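Local structure of maltose operon transcriptional repressor (Staphylococcus aureus subsp. aureus Mu50, 3HCW) at residues P238-D244 against E278-S284. The protein probably represses transcription of the maltose operon, its C-terminal fragment having a periplasmic binding protein-like fold of the kind that senses effectors in LacI-family regulators. Numbering follows the deposited sequence. Where two conformers were deposited one is given.
Sequences PPQTCID and ELKIRKS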
ATOM      1  N   PRO A 238     -13.399   8.484  -8.006  1.00 32.26           N
ATOM      2  CA  PRO A 238     -13.938   7.247  -8.606  1.00 24.99           C
ATOM      3  C   PRO A 238     -12.815   6.326  -9.114  1.00 37.09           C
ATOM      4  O   PRO A 238     -11.665   6.763  -9.165  1.00 28.04           O
ATOM      5  CB  PRO A 238     -14.736   7.778  -9.801  1.00 34.38           C
ATOM      6  CG  PRO A 238     -13.930   8.948 -10.265  1.00 32.52           C
ATOM      7  CD  PRO A 238     -13.379   9.589  -8.984  1.00 30.32           C
ATOM      8  N   PRO A 239     -13.129   5.048  -9.463  1.00 31.57           N
ATOM      9  CA  PRO A 239     -12.093   4.198 -10.057  1.00 31.26           C
ATOM     10  C   PRO A 239     -11.318   4.888 -11.173  1.00 27.20           C
ATOM     11  O   PRO A 239     -11.908   5.555 -12.023  1.00 32.94           O
ATOM     12  CB  PRO A 239     -12.892   3.021 -10.600  1.00 29.24           C
ATOM     13  CG  PRO A 239     -13.963   2.858  -9.570  1.00 31.64           C
ATOM     14  CD  PRO A 239     -14.386   4.295  -9.296  1.00 31.35           C
ATOM     15  N   GLN A 240      -9.999   4.737 -11.146  1.00 29.97           N
ATOM     16  CA  GLN A 240      -9.139   5.536 -12.012  1.00 33.36           C
ATOM     17  C   GLN A 240      -8.588   4.804 -13.221  1.00 25.11           C
ATOM     18  O   GLN A 240      -8.103   3.660 -13.125  1.00 23.46           O
ATOM     19  CB  GLN A 240      -7.999   6.161 -11.208  1.00 24.49           C
ATOM     20  CG  GLN A 240      -8.488   7.141 -10.133  1.00 22.79           C
ATOM     21  CD  GLN A 240      -8.992   8.426 -10.729  1.00 30.26           C
ATOM     22  OE1 GLN A 240      -8.362   8.984 -11.621  1.00 31.34           O
ATOM     23  NE2 GLN A 240     -10.131   8.910 -10.243  1.00 32.63           N
ATOM     24  N   THR A 241      -8.680   5.489 -14.357  1.00 33.15           N
ATOM     25  CA  THR A 241      -7.992   5.104 -15.569  1.00 29.27           C
ATOM     26  C   THR A 241      -6.502   5.294 -15.324  1.00 34.44           C
ATOM     27  O   THR A 241      -6.064   6.332 -14.795  1.00 26.12           O
ATOM     28  CB  THR A 241      -8.489   5.936 -16.739  1.00 22.48           C
ATOM     29  OG1 THR A 241      -9.853   5.581 -17.014  1.00 34.72           O
ATOM     30  CG2 THR A 241      -7.661   5.716 -17.978  1.00 25.99           C
ATOM     31  N   CYS A 242      -5.738   4.264 -15.678  1.00 27.86           N
ATOM     32  CA  CYS A 242      -4.304   4.296 -15.448  0.60 41.13           C
ATOM     33  C   CYS A 242      -3.515   3.342 -16.309  1.00 36.58           C
ATOM     34  O   CYS A 242      -4.051   2.417 -16.934  1.00 33.22           O
ATOM     35  CB  CYS A 242      -3.947   4.093 -13.966  0.60 48.56           C
ATOM     36  SG  CYS A 242      -4.952   2.914 -13.114  0.60 65.22           S
ATOM     37  N   ILE A 243      -2.226   3.641 -16.378  1.00 30.36           N
ATOM     38  CA  ILE A 243      -1.269   2.836 -17.087  1.00 35.59           C
ATOM     39  C   ILE A 243      -0.670   1.840 -16.101  1.00 37.60           C
ATOM     40  O   ILE A 243      -0.054   2.233 -15.102  1.00 28.22           O
ATOM     41  CB  ILE A 243      -0.137   3.710 -17.679  1.00 41.21           C
ATOM     42  CG1 ILE A 243      -0.693   4.756 -18.657  1.00 28.25           C
ATOM     43  CG2 ILE A 243       0.906   2.834 -18.348  1.00 43.88           C
ATOM     44  CD1 ILE A 243      -1.268   4.171 -19.974  1.00 28.90           C
ATOM     45  N   ASP A 244      -0.865   0.553 -16.385  1.00 33.78           N
ATOM     46  CA  ASP A 244      -0.231  -0.520 -15.627  1.00 32.66           C
ATOM     47  C   ASP A 244       1.242  -0.664 -16.071  1.00 26.43           C
ATOM     48  O   ASP A 244       1.515  -0.988 -17.211  1.00 25.26           O
ATOM     49  CB  ASP A 244      -1.016  -1.814 -15.865  1.00 29.06           C
ATOM     50  CG  ASP A 244      -0.483  -2.991 -15.073  1.00 43.89           C
ATOM     51  OD1 ASP A 244       0.435  -2.815 -14.236  1.00 37.98           O
ATOM     52  OD2 ASP A 244      -1.005  -4.107 -15.284  1.00 47.70           O
ATOM     53  N   GLU A 278       0.359  -1.164 -20.045  1.00 31.84           N
ATOM     54  CA  GLU A 278      -1.006  -1.394 -20.489  1.00 39.95           C
ATOM     55  C   GLU A 278      -1.972  -0.387 -19.872  1.00 30.13           C
ATOM     56  O   GLU A 278      -2.069  -0.265 -18.651  1.00 33.39           O
ATOM     57  CB  GLU A 278      -1.430  -2.833 -20.156  1.00 34.97           C
ATOM     58  CG  GLU A 278      -2.887  -3.138 -20.418  1.00 38.95           C
ATOM     59  CD  GLU A 278      -3.294  -4.549 -19.982  1.00 56.39           C
ATOM     60  OE1 GLU A 278      -2.509  -5.223 -19.276  1.00 47.66           O
ATOM     61  OE2 GLU A 278      -4.413  -4.983 -20.343  1.00 69.54           O
ATOM     62  N   LEU A 279      -2.672   0.335 -20.737  1.00 33.75           N
ATOM     63  CA  LEU A 279      -3.780   1.183 -20.338  1.00 33.09           C
ATOM     64  C   LEU A 279      -4.941   0.338 -19.809  1.00 30.90           C
ATOM     65  O   LEU A 279      -5.354  -0.627 -20.450  1.00 34.38           O
ATOM     66  CB  LEU A 279      -4.238   2.047 -21.524  1.00 34.78           C
ATOM     67  CG  LEU A 279      -5.480   2.937 -21.336  1.00 31.92           C
ATOM     68  CD1 LEU A 279      -5.205   4.057 -20.365  1.00 30.44           C
ATOM     69  CD2 LEU A 279      -5.947   3.488 -22.660  1.00 28.58           C
ATOM     70  N   LYS A 280      -5.421   0.699 -18.620  1.00 36.33           N
ATOM     71  CA  LYS A 280      -6.632   0.140 -18.015  1.00 33.28           C
ATOM     72  C   LYS A 280      -7.652   1.274 -17.903  1.00 36.15           C
ATOM     73  O   LYS A 280      -7.485   2.180 -17.077  1.00 32.57           O
ATOM     74  CB  LYS A 280      -6.349  -0.416 -16.607  1.00 32.31           C
ATOM     75  CG  LYS A 280      -5.258  -1.483 -16.491  1.00 41.41           C
ATOM     76  CD  LYS A 280      -5.835  -2.894 -16.604  1.00 53.05           C
ATOM     77  CE  LYS A 280      -4.900  -3.945 -16.014  1.00 56.97           C
ATOM     78  NZ  LYS A 280      -3.589  -4.014 -16.726  1.00 59.73           N
ATOM     79  N   ILE A 281      -8.698   1.226 -18.730  1.00 36.96           N
ATOM     80  CA  ILE A 281      -9.739   2.259 -18.754  1.00 28.41           C
ATOM     81  C   ILE A 281     -10.766   2.021 -17.662  1.00 38.53           C
ATOM     82  O   ILE A 281     -11.310   0.921 -17.534  1.00 33.84           O
ATOM     83  CB  ILE A 281     -10.439   2.325 -20.124  1.00 36.64           C
ATOM     84  CG1 ILE A 281      -9.393   2.537 -21.229  1.00 25.63           C
ATOM     85  CG2 ILE A 281     -11.509   3.435 -20.139  1.00 31.69           C
ATOM     86  CD1 ILE A 281      -9.912   2.306 -22.658  1.00 25.38           C
ATOM     87  N   ARG A 282     -11.010   3.047 -16.850  1.00 36.66           N
ATOM     88  CA  ARG A 282     -11.995   2.953 -15.773  1.00 33.53           C
ATOM     89  C   ARG A 282     -12.947   4.155 -15.826  1.00 33.22           C
ATOM     90  O   ARG A 282     -12.937   4.908 -16.797  1.00 34.44           O
ATOM     91  CB  ARG A 282     -11.297   2.820 -14.407  1.00 35.39           C
ATOM     92  CG  ARG A 282     -10.441   1.554 -14.251  1.00 20.08           C
ATOM     93  CD  ARG A 282     -10.306   1.106 -12.794  1.00 20.26           C
ATOM     94  NE  ARG A 282      -9.480  -0.106 -12.693  1.00 31.28           N
ATOM     95  CZ  ARG A 282      -8.146  -0.100 -12.628  1.00 42.83           C
ATOM     96  NH1 ARG A 282      -7.474   1.052 -12.628  1.00 27.89           N
ATOM     97  NH2 ARG A 282      -7.480  -1.244 -12.568  1.00 32.33           N
ATOM     98  N   LYS A 283     -13.748   4.340 -14.777  1.00 35.50           N
ATOM     99  CA  LYS A 283     -14.803   5.364 -14.748  1.00 34.72           C
ATOM    100  C   LYS A 283     -14.292   6.816 -14.910  1.00 38.52           C
ATOM    101  O   LYS A 283     -14.965   7.648 -15.525  1.00 34.31           O
ATOM    102  CB  LYS A 283     -15.654   5.187 -13.471  1.00 37.03           C
ATOM    103  CG  LYS A 283     -16.544   6.377 -13.050  1.00 52.07           C
ATOM    104  CD  LYS A 283     -17.761   6.590 -13.967  1.00 61.89           C
ATOM    105  CE  LYS A 283     -18.939   5.716 -13.574  1.00 68.18           C
ATOM    106  NZ  LYS A 283     -20.078   5.872 -14.522  1.00 75.13           N
ATOM    107  N   SER A 284     -13.082   7.099 -14.427  1.00 34.66           N
ATOM    108  CA  SER A 284     -12.588   8.476 -14.370  1.00 33.83           C
ATOM    109  C   SER A 284     -12.283   9.116 -15.726  1.00 32.82           C
ATOM    110  O   SER A 284     -12.087  10.318 -15.799  1.00 33.88           O
ATOM    111  CB  SER A 284     -11.376   8.574 -13.455  1.00 31.14           C
ATOM    112  OG  SER A 284     -10.253   7.952 -14.042  1.00 30.03           O
TER
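R282 curls its side chain around Q240 O: the chain runs straight from CG to NE, then turns at chi4 (85°), so that NH1 comes back to Q240 O at 2.7 Å, the oxygen lying close to the guanidinium plane. C242 SG sits at the same edge, 3.2 Å from NH1, which D229 salt-bridges. T241 is held through hydroxyl and backbone N: R282 N donates to T241 OG1 (2.8 Å) and T241 N to S284 OG (2.9 Å), both nearly straight at 169°; T285 OG1 also hydrogen-bonds T241 OG1. The T224 carbonyl bonds S284 OG, tying the 3-10 turn at 283-284 to strand 222-227. Strand 241-244 runs between 222-227 and its antiparallel partner 272-280 in the sheet of the C-terminal alpha/beta subdomain of this periplasmic binding protein-like fold; C242-K280 and D244-E278 are hydrogen-bonded pairs. Between them, I243 and L279 form a non-hydrogen-bonded pair whose CD1 atoms meet at 4.0 Å; L122 of helix 115-129 packs against both. On the other face K280, bent at chi2 and chi4, brings NZ to the anti lone pair of D244 OD2 (3.0 Å) and, more weakly, to E278 OE1; K246 bridges both carboxylates too, probably offsetting their repulsion.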